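Long-range contacts in alpha-actinin-like protein 1 (Schizosaccharomyces pombe, PDB 5BVR), which binds actin filaments through the two-calponin-homology actin-binding domain of this chain and takes part in forming and organising the actin ring in cytokinesis: residues A[12-20]-A[105-116]; A[128-136]-A[148-156]. One frame throughout, in Å; residues are numbered along the deposited sequence.

Interaction 1 of 2, residues A[12-20]-A[105-116]; sequences QNRTFTKWF and LGLIWTLILRFT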
# COMPACT_ATOMS: atom_id res chain seq x y z
N GLN A 12 -2.17 4.27 9.22
CA GLN A 12 -1.05 4.18 8.32
C GLN A 12 -0.06 3.12 8.78
O GLN A 12 0.47 2.38 7.95
CB GLN A 12 -0.36 5.52 8.20
CG GLN A 12 0.64 5.58 7.08
CD GLN A 12 1.24 6.95 6.95
OE1 GLN A 12 2.39 7.17 7.36
NE2 GLN A 12 0.48 7.88 6.39
N ASN A 13 0.22 3.07 10.08
CA ASN A 13 1.07 2.04 10.62
C ASN A 13 0.53 0.66 10.22
O ASN A 13 1.26 -0.17 9.63
CB ASN A 13 1.15 2.24 12.15
CG ASN A 13 2.14 1.34 12.82
OD1 ASN A 13 2.62 0.38 12.26
ND2 ASN A 13 2.44 1.66 14.07
N ARG A 14 -0.75 0.43 10.47
CA ARG A 14 -1.32 -0.87 10.22
C ARG A 14 -1.34 -1.17 8.74
O ARG A 14 -1.04 -2.29 8.33
CB ARG A 14 -2.70 -0.98 10.86
CG ARG A 14 -2.57 -1.11 12.39
CD ARG A 14 -3.92 -1.21 13.07
NE ARG A 14 -4.67 0.03 12.99
CZ ARG A 14 -5.72 0.25 12.20
NH1 ARG A 14 -6.18 -0.70 11.39
NH2 ARG A 14 -6.30 1.43 12.24
N THR A 15 -1.67 -0.19 7.92
CA THR A 15 -1.76 -0.41 6.49
C THR A 15 -0.40 -0.71 5.89
O THR A 15 -0.24 -1.64 5.07
CB THR A 15 -2.38 0.81 5.78
OG1 THR A 15 -3.70 1.04 6.29
CG2 THR A 15 -2.49 0.58 4.30
N PHE A 16 0.59 0.09 6.27
CA PHE A 16 1.96 -0.12 5.81
C PHE A 16 2.50 -1.46 6.27
O PHE A 16 3.23 -2.10 5.53
CB PHE A 16 2.89 1.01 6.26
CG PHE A 16 2.71 2.33 5.51
CD1 PHE A 16 1.64 2.55 4.62
CD2 PHE A 16 3.61 3.37 5.73
CE1 PHE A 16 1.51 3.78 3.97
CE2 PHE A 16 3.47 4.60 5.07
CZ PHE A 16 2.39 4.80 4.18
N THR A 17 2.17 -1.88 7.49
CA THR A 17 2.59 -3.19 7.99
C THR A 17 1.97 -4.28 7.14
O THR A 17 2.66 -5.22 6.72
CB THR A 17 2.19 -3.37 9.45
OG1 THR A 17 2.86 -2.38 10.23
CG2 THR A 17 2.57 -4.76 9.98
N LYS A 18 0.68 -4.17 6.84
CA LYS A 18 0.03 -5.18 6.03
C LYS A 18 0.64 -5.23 4.61
O LYS A 18 0.85 -6.32 4.06
CB LYS A 18 -1.49 -4.94 5.99
CG LYS A 18 -2.19 -5.41 7.27
CD LYS A 18 -3.66 -5.04 7.33
CE LYS A 18 -3.86 -3.79 8.16
NZ LYS A 18 -5.27 -3.37 8.30
N TRP A 19 0.95 -4.06 4.04
CA TRP A 19 1.58 -3.99 2.73
C TRP A 19 2.95 -4.70 2.77
O TRP A 19 3.24 -5.55 1.92
CB TRP A 19 1.72 -2.53 2.29
CG TRP A 19 2.48 -2.40 1.02
CD1 TRP A 19 2.00 -2.51 -0.26
CD2 TRP A 19 3.88 -2.18 0.90
NE1 TRP A 19 3.02 -2.33 -1.16
CE2 TRP A 19 4.19 -2.15 -0.47
CE3 TRP A 19 4.91 -1.99 1.82
CZ2 TRP A 19 5.49 -1.92 -0.94
CZ3 TRP A 19 6.18 -1.77 1.36
CH2 TRP A 19 6.47 -1.75 -0.00
N PHE A 20 3.73 -4.39 3.79
CA PHE A 20 5.07 -4.96 3.98
C PHE A 20 4.93 -6.49 4.02
O PHE A 20 5.68 -7.21 3.35
CB PHE A 20 5.66 -4.39 5.29
CG PHE A 20 7.16 -4.37 5.38
CD1 PHE A 20 7.91 -5.53 5.27
CD2 PHE A 20 7.81 -3.18 5.68
CE1 PHE A 20 9.28 -5.48 5.41
CE2 PHE A 20 9.17 -3.12 5.84
CZ PHE A 20 9.91 -4.28 5.70
N LEU A 105 7.93 5.11 9.02
CA LEU A 105 6.73 5.19 8.18
C LEU A 105 7.02 6.02 6.95
O LEU A 105 6.52 5.68 5.86
CB LEU A 105 5.54 5.75 8.93
CG LEU A 105 5.02 4.83 10.05
CD1 LEU A 105 3.86 5.50 10.76
CD2 LEU A 105 4.63 3.43 9.55
N GLY A 106 7.78 7.10 7.10
CA GLY A 106 8.22 7.91 5.97
C GLY A 106 8.99 7.12 4.93
O GLY A 106 8.79 7.26 3.73
N LEU A 107 9.90 6.28 5.41
CA LEU A 107 10.70 5.48 4.53
C LEU A 107 9.83 4.46 3.79
O LEU A 107 9.98 4.29 2.59
CB LEU A 107 11.79 4.77 5.31
CG LEU A 107 12.76 3.93 4.48
CD1 LEU A 107 13.49 4.78 3.47
CD2 LEU A 107 13.74 3.24 5.41
N ILE A 108 8.93 3.79 4.51
CA ILE A 108 8.08 2.81 3.88
C ILE A 108 7.21 3.49 2.81
O ILE A 108 7.03 2.94 1.73
CB ILE A 108 7.23 2.05 4.90
CG1 ILE A 108 8.17 1.25 5.81
CG2 ILE A 108 6.23 1.13 4.19
CD1 ILE A 108 7.50 0.67 6.98
N TRP A 109 6.70 4.69 3.08
CA TRP A 109 5.95 5.39 2.05
C TRP A 109 6.80 5.63 0.80
O TRP A 109 6.36 5.43 -0.32
CB TRP A 109 5.37 6.71 2.56
CG TRP A 109 4.71 7.49 1.45
CD1 TRP A 109 5.11 8.70 0.97
CD2 TRP A 109 3.60 7.07 0.64
NE1 TRP A 109 4.30 9.08 -0.07
CE2 TRP A 109 3.36 8.10 -0.29
CE3 TRP A 109 2.78 5.94 0.63
CZ2 TRP A 109 2.34 8.02 -1.23
CZ3 TRP A 109 1.76 5.86 -0.29
CH2 TRP A 109 1.55 6.90 -1.22
N THR A 110 8.06 6.01 0.99
CA THR A 110 8.95 6.23 -0.13
C THR A 110 9.04 4.96 -1.00
O THR A 110 9.03 5.05 -2.23
CB THR A 110 10.34 6.67 0.38
OG1 THR A 110 10.21 7.97 0.96
CG2 THR A 110 11.34 6.77 -0.75
N LEU A 111 9.08 3.80 -0.34
CA LEU A 111 9.16 2.52 -1.03
C LEU A 111 7.84 2.17 -1.72
O LEU A 111 7.84 1.70 -2.83
CB LEU A 111 9.58 1.41 -0.07
CG LEU A 111 10.94 1.62 0.64
CD1 LEU A 111 11.23 0.43 1.53
CD2 LEU A 111 12.05 1.80 -0.37
N ILE A 112 6.71 2.44 -1.06
CA ILE A 112 5.41 2.21 -1.68
C ILE A 112 5.30 3.09 -2.91
O ILE A 112 4.89 2.66 -3.99
CB ILE A 112 4.27 2.47 -0.66
CG1 ILE A 112 4.28 1.38 0.40
CG2 ILE A 112 2.90 2.46 -1.37
CD1 ILE A 112 3.40 1.69 1.62
N LEU A 113 5.69 4.34 -2.77
CA LEU A 113 5.54 5.27 -3.89
C LEU A 113 6.38 4.82 -5.07
O LEU A 113 5.92 4.80 -6.21
CB LEU A 113 5.95 6.68 -3.45
CG LEU A 113 5.79 7.75 -4.52
CD1 LEU A 113 4.36 7.81 -5.06
CD2 LEU A 113 6.20 9.10 -3.94
N ARG A 114 7.61 4.36 -4.80
CA ARG A 114 8.49 4.03 -5.89
C ARG A 114 8.12 2.69 -6.51
O ARG A 114 8.10 2.55 -7.74
CB ARG A 114 9.93 3.97 -5.41
CG ARG A 114 10.92 3.44 -6.42
CD ARG A 114 11.02 4.24 -7.70
NE ARG A 114 12.15 3.75 -8.48
CZ ARG A 114 12.11 2.66 -9.24
NH1 ARG A 114 10.99 1.95 -9.35
NH2 ARG A 114 13.20 2.28 -9.89
N PHE A 115 7.82 1.71 -5.68
CA PHE A 115 7.71 0.34 -6.17
C PHE A 115 6.29 -0.14 -6.43
O PHE A 115 6.07 -1.17 -7.06
CB PHE A 115 8.46 -0.62 -5.23
CG PHE A 115 9.94 -0.41 -5.24
CD1 PHE A 115 10.69 -0.84 -6.33
CD2 PHE A 115 10.56 0.25 -4.21
CE1 PHE A 115 12.05 -0.62 -6.36
CE2 PHE A 115 11.93 0.47 -4.23
CZ PHE A 115 12.68 0.02 -5.32
N THR A 116 5.31 0.63 -5.97
CA THR A 116 3.92 0.29 -6.19
C THR A 116 3.18 1.33 -7.02
O THR A 116 2.25 0.99 -7.72
CB THR A 116 3.20 0.11 -4.84
OG1 THR A 116 3.72 -1.05 -4.17
CG2 THR A 116 1.70 -0.05 -4.97
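Phe16 meets Ile108 where helix segments 12-20 and 105-116 pass each other; their axes come within 10.7 Å and their N-to-C directions differ by 50°. Phe16 is a knob in a hole made by Leu105, Ile108, Trp109 and Ile112. Its ring is held on both faces. Ile112 CD1 lies over one face, 3.8 Å from the ring centroid, in a CH-pi contact. Gln12 CG, one turn back on the same helix, covers the opposite face. At the ring edge, Phe16 CE2 comes 3.3 Å from Leu105 O, close to the ring plane. Phe16 CZ meets Trp109 CE3 at 3.7 Å.

Trp19 shares the same isoleucine. Ile112 CG1 stands over the centre of the Trp19 six-membered ring, 3.5 Å from its centroid and 5° off the normal. CG of Trp19 is anti to the backbone N (chi1 174°), and this lays the indole across Ile112. At the edge of the indole, near its plane, Trp19 NE1 lies 3.3 Å from Thr116 OG1. Gln12 NE2 is hydrogen-bonded to Asp216, a residue of a zinc site. Ile112 and Trp109 touch Thr222 of helix 217-234 in the second calponin-homology domain, so this pair borders the domain interface. The contact is a buried, mainly apolar pairing of the first and last long helices of the first calponin-homology domain; helix 101-117 carries the last part of the actin-binding region.

Interaction 2 of 2, residues A[128-136]-A[148-156]; sequences KEGLLLWCQ and VQDFTRSWT
The loop between helices 127-138 and 159-168 of the second calponin-homology domain packs here on the first of these helices. Phe151 and Val148 face helix segment 128-136 and make much of the contact. Leu132 CD1 lies over one face of the Phe151 ring, 4.2 Å from its centroid, in a CH-pi contact. The same methyl touches Val148 CG1 at 3.8 Å. The end of the ring presses on the helix backbone, with Phe151 CZ 3.5 Å from Leu132 N. Leu131 CG packs against Phe151 CZ. Lys128 runs out extended, with its CG and CE beside Phe151 CE2 and CD2, and its NZ forms a salt bridge with Glu217.

Asp150 makes an Asx turn in the loop. Asp150 OD1 accepts from Thr152 N, above the carboxylate plane, and from Ser154 N on its syn lone pair. The carbonyl of Asp150 is also used: Trp155 NE1 donates to Asp150 O at 2.8 Å, in the carbonyl plane and on a lone pair. This bond helps fix the indole, whose edge meets Cys135 SG at 3.7 Å from Trp155 CH2. The sulfur lies near the ring plane, as a sulfur-aromatic contact. SG of Cys135, anti to its carbonyl carbon (chi1 -69°), is turned to this indole edge.

At the Val148 end of segment 148-156, Gln136 NE2 donates to Val148 O at 3.0 Å, with an N-H...O angle of 162°. The acceptor lies nearly in the amide plane of Gln136. A leucine here would probably leave Val148 O without this donor and let the backbone at Val148 shift against the helix. Val148 also touches Ala160 of helix 159-168, and Phe151 touches Met221 of helix 217-234.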
# COMPACT_ATOMS: atom_id res chain seq x y z
N LYS A 128 1.00 9.06 -8.91
CA LYS A 128 -0.23 9.45 -8.23
C LYS A 128 -1.26 10.00 -9.23
O LYS A 128 -2.43 9.63 -9.17
CB LYS A 128 0.05 10.48 -7.15
CG LYS A 128 -1.18 10.94 -6.41
CD LYS A 128 -0.79 11.91 -5.31
CE LYS A 128 -1.96 12.24 -4.43
NZ LYS A 128 -1.51 13.16 -3.34
N GLU A 129 -0.81 10.85 -10.15
CA GLU A 129 -1.70 11.46 -11.15
C GLU A 129 -2.32 10.38 -12.00
O GLU A 129 -3.50 10.44 -12.34
CB GLU A 129 -0.90 12.38 -12.07
CG GLU A 129 -0.51 13.68 -11.46
CD GLU A 129 0.08 14.65 -12.46
OE1 GLU A 129 0.53 14.21 -13.56
OE2 GLU A 129 0.11 15.85 -12.14
N GLY A 130 -1.50 9.42 -12.40
CA GLY A 130 -1.95 8.31 -13.19
C GLY A 130 -2.98 7.46 -12.52
O GLY A 130 -4.00 7.11 -13.12
N LEU A 131 -2.73 7.15 -11.25
CA LEU A 131 -3.67 6.34 -10.50
C LEU A 131 -4.99 7.06 -10.32
O LEU A 131 -6.06 6.47 -10.48
CB LEU A 131 -3.05 5.96 -9.16
CG LEU A 131 -3.95 5.08 -8.28
CD1 LEU A 131 -4.31 3.76 -8.97
CD2 LEU A 131 -3.29 4.81 -6.94
N LEU A 132 -4.95 8.36 -10.04
CA LEU A 132 -6.18 9.13 -9.87
C LEU A 132 -6.97 9.13 -11.17
O LEU A 132 -8.17 8.88 -11.19
CB LEU A 132 -5.90 10.56 -9.42
CG LEU A 132 -7.15 11.33 -9.06
CD1 LEU A 132 -7.81 10.75 -7.82
CD2 LEU A 132 -6.81 12.80 -8.88
N LEU A 133 -6.28 9.44 -12.27
CA LEU A 133 -6.97 9.46 -13.56
C LEU A 133 -7.57 8.09 -13.90
O LEU A 133 -8.70 8.04 -14.38
CB LEU A 133 -6.03 9.95 -14.66
CG LEU A 133 -6.69 10.07 -16.03
CD1 LEU A 133 -7.89 10.99 -15.99
CD2 LEU A 133 -5.68 10.59 -17.04
N TRP A 134 -6.85 7.00 -13.64
CA TRP A 134 -7.40 5.67 -13.84
C TRP A 134 -8.70 5.48 -13.07
O TRP A 134 -9.70 5.01 -13.61
CB TRP A 134 -6.37 4.61 -13.45
CG TRP A 134 -6.82 3.20 -13.60
CD1 TRP A 134 -6.73 2.43 -14.74
CD2 TRP A 134 -7.39 2.35 -12.59
NE1 TRP A 134 -7.20 1.16 -14.48
CE2 TRP A 134 -7.61 1.09 -13.18
CE3 TRP A 134 -7.71 2.53 -11.24
CZ2 TRP A 134 -8.16 0.04 -12.48
CZ3 TRP A 134 -8.24 1.45 -10.55
CH2 TRP A 134 -8.46 0.23 -11.17
N CYS A 135 -8.71 5.90 -11.81
CA CYS A 135 -9.92 5.79 -11.01
C CYS A 135 -11.05 6.61 -11.61
O CYS A 135 -12.19 6.16 -11.64
CB CYS A 135 -9.65 6.28 -9.60
SG CYS A 135 -8.56 5.19 -8.61
N GLN A 136 -10.73 7.81 -12.06
CA GLN A 136 -11.74 8.67 -12.68
C GLN A 136 -12.32 8.07 -13.96
O GLN A 136 -13.54 8.07 -14.16
CB GLN A 136 -11.17 10.06 -12.96
CG GLN A 136 -10.81 10.79 -11.69
CD GLN A 136 -10.05 12.09 -11.93
OE1 GLN A 136 -9.37 12.26 -12.94
NE2 GLN A 136 -10.15 13.00 -10.98
N VAL A 148 -14.61 10.72 -8.08
CA VAL A 148 -13.29 10.54 -7.51
C VAL A 148 -12.46 11.79 -7.80
O VAL A 148 -12.11 12.07 -8.95
CB VAL A 148 -12.61 9.29 -8.05
CG1 VAL A 148 -11.22 9.18 -7.48
CG2 VAL A 148 -13.40 8.07 -7.67
N GLN A 149 -12.18 12.55 -6.76
CA GLN A 149 -11.47 13.82 -6.89
C GLN A 149 -10.16 13.83 -6.09
O GLN A 149 -9.39 14.80 -6.19
CB GLN A 149 -12.35 14.97 -6.42
CG GLN A 149 -13.51 15.26 -7.34
CD GLN A 149 -13.07 15.56 -8.77
OE1 GLN A 149 -12.03 16.20 -8.98
NE2 GLN A 149 -13.84 15.10 -9.75
N ASP A 150 -9.93 12.76 -5.32
CA ASP A 150 -8.81 12.68 -4.40
C ASP A 150 -8.67 11.25 -3.90
O ASP A 150 -9.40 10.37 -4.35
CB ASP A 150 -9.07 13.62 -3.22
CG ASP A 150 -10.41 13.36 -2.58
OD1 ASP A 150 -10.73 12.19 -2.30
OD2 ASP A 150 -11.18 14.34 -2.44
N PHE A 151 -7.70 11.03 -3.02
CA PHE A 151 -7.53 9.76 -2.34
C PHE A 151 -7.90 9.85 -0.86
O PHE A 151 -7.30 9.19 -0.00
CB PHE A 151 -6.09 9.27 -2.51
CG PHE A 151 -5.77 8.86 -3.93
CD1 PHE A 151 -6.32 7.72 -4.45
CD2 PHE A 151 -4.92 9.60 -4.72
CE1 PHE A 151 -6.04 7.32 -5.75
CE2 PHE A 151 -4.63 9.21 -6.01
CZ PHE A 151 -5.19 8.07 -6.53
N THR A 152 -8.90 10.68 -0.57
CA THR A 152 -9.41 10.82 0.79
C THR A 152 -10.94 10.74 0.80
O THR A 152 -11.51 9.64 0.81
CB THR A 152 -8.88 12.13 1.44
OG1 THR A 152 -9.17 13.24 0.60
CG2 THR A 152 -7.35 12.03 1.65
N ARG A 153 -11.60 11.89 0.79
CA ARG A 153 -13.02 11.96 1.01
C ARG A 153 -13.85 11.31 -0.08
O ARG A 153 -14.99 10.96 0.17
CB ARG A 153 -13.43 13.43 1.19
CG ARG A 153 -12.43 14.20 2.04
CD ARG A 153 -13.04 15.23 2.89
NE ARG A 153 -13.97 14.63 3.81
CZ ARG A 153 -14.79 15.33 4.57
NH1 ARG A 153 -14.79 16.66 4.48
NH2 ARG A 153 -15.62 14.72 5.40
N SER A 154 -13.28 11.16 -1.27
CA SER A 154 -14.00 10.51 -2.37
C SER A 154 -14.25 9.02 -2.15
O SER A 154 -14.98 8.41 -2.92
CB SER A 154 -13.22 10.63 -3.70
OG SER A 154 -12.97 11.97 -4.03
N TRP A 155 -13.61 8.44 -1.14
CA TRP A 155 -13.65 7.00 -0.90
C TRP A 155 -14.40 6.56 0.36
O TRP A 155 -14.62 5.36 0.56
CB TRP A 155 -12.20 6.49 -0.78
CG TRP A 155 -11.43 6.75 -2.04
CD1 TRP A 155 -10.74 7.87 -2.35
CD2 TRP A 155 -11.37 5.90 -3.20
NE1 TRP A 155 -10.23 7.77 -3.62
CE2 TRP A 155 -10.61 6.57 -4.16
CE3 TRP A 155 -11.89 4.64 -3.51
CZ2 TRP A 155 -10.34 6.03 -5.42
CZ3 TRP A 155 -11.62 4.09 -4.75
CH2 TRP A 155 -10.83 4.78 -5.67
N THR A 156 -14.83 7.52 1.18
CA THR A 156 -15.33 7.18 2.51
C THR A 156 -16.77 6.66 2.54
O THR A 156 -17.18 6.08 3.53
CB THR A 156 -15.17 8.37 3.48
OG1 THR A 156 -15.94 9.49 3.03
CG2 THR A 156 -13.68 8.74 3.63

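In the fold
Interaction 1 lies in the first calponin-homology domain and interaction 2 in the second, with centres about 18 Å apart and nearest atoms about 5 Å apart, so they do not touch. Interaction 1 is buried near the centre of the molecule and joins two helices. Interaction 2 is partly buried and joins a helix to a loop. Across interaction 1 the chemistry is mainly aromatic and aliphatic. Interaction 2 adds a glutamine-to-backbone bond and a polar network inside its loop. Helix 217-234 touches both: Thr222 and Ala225 meet residues of 105-116, while Met221, Val224 and Phe228 meet residues of interaction 2.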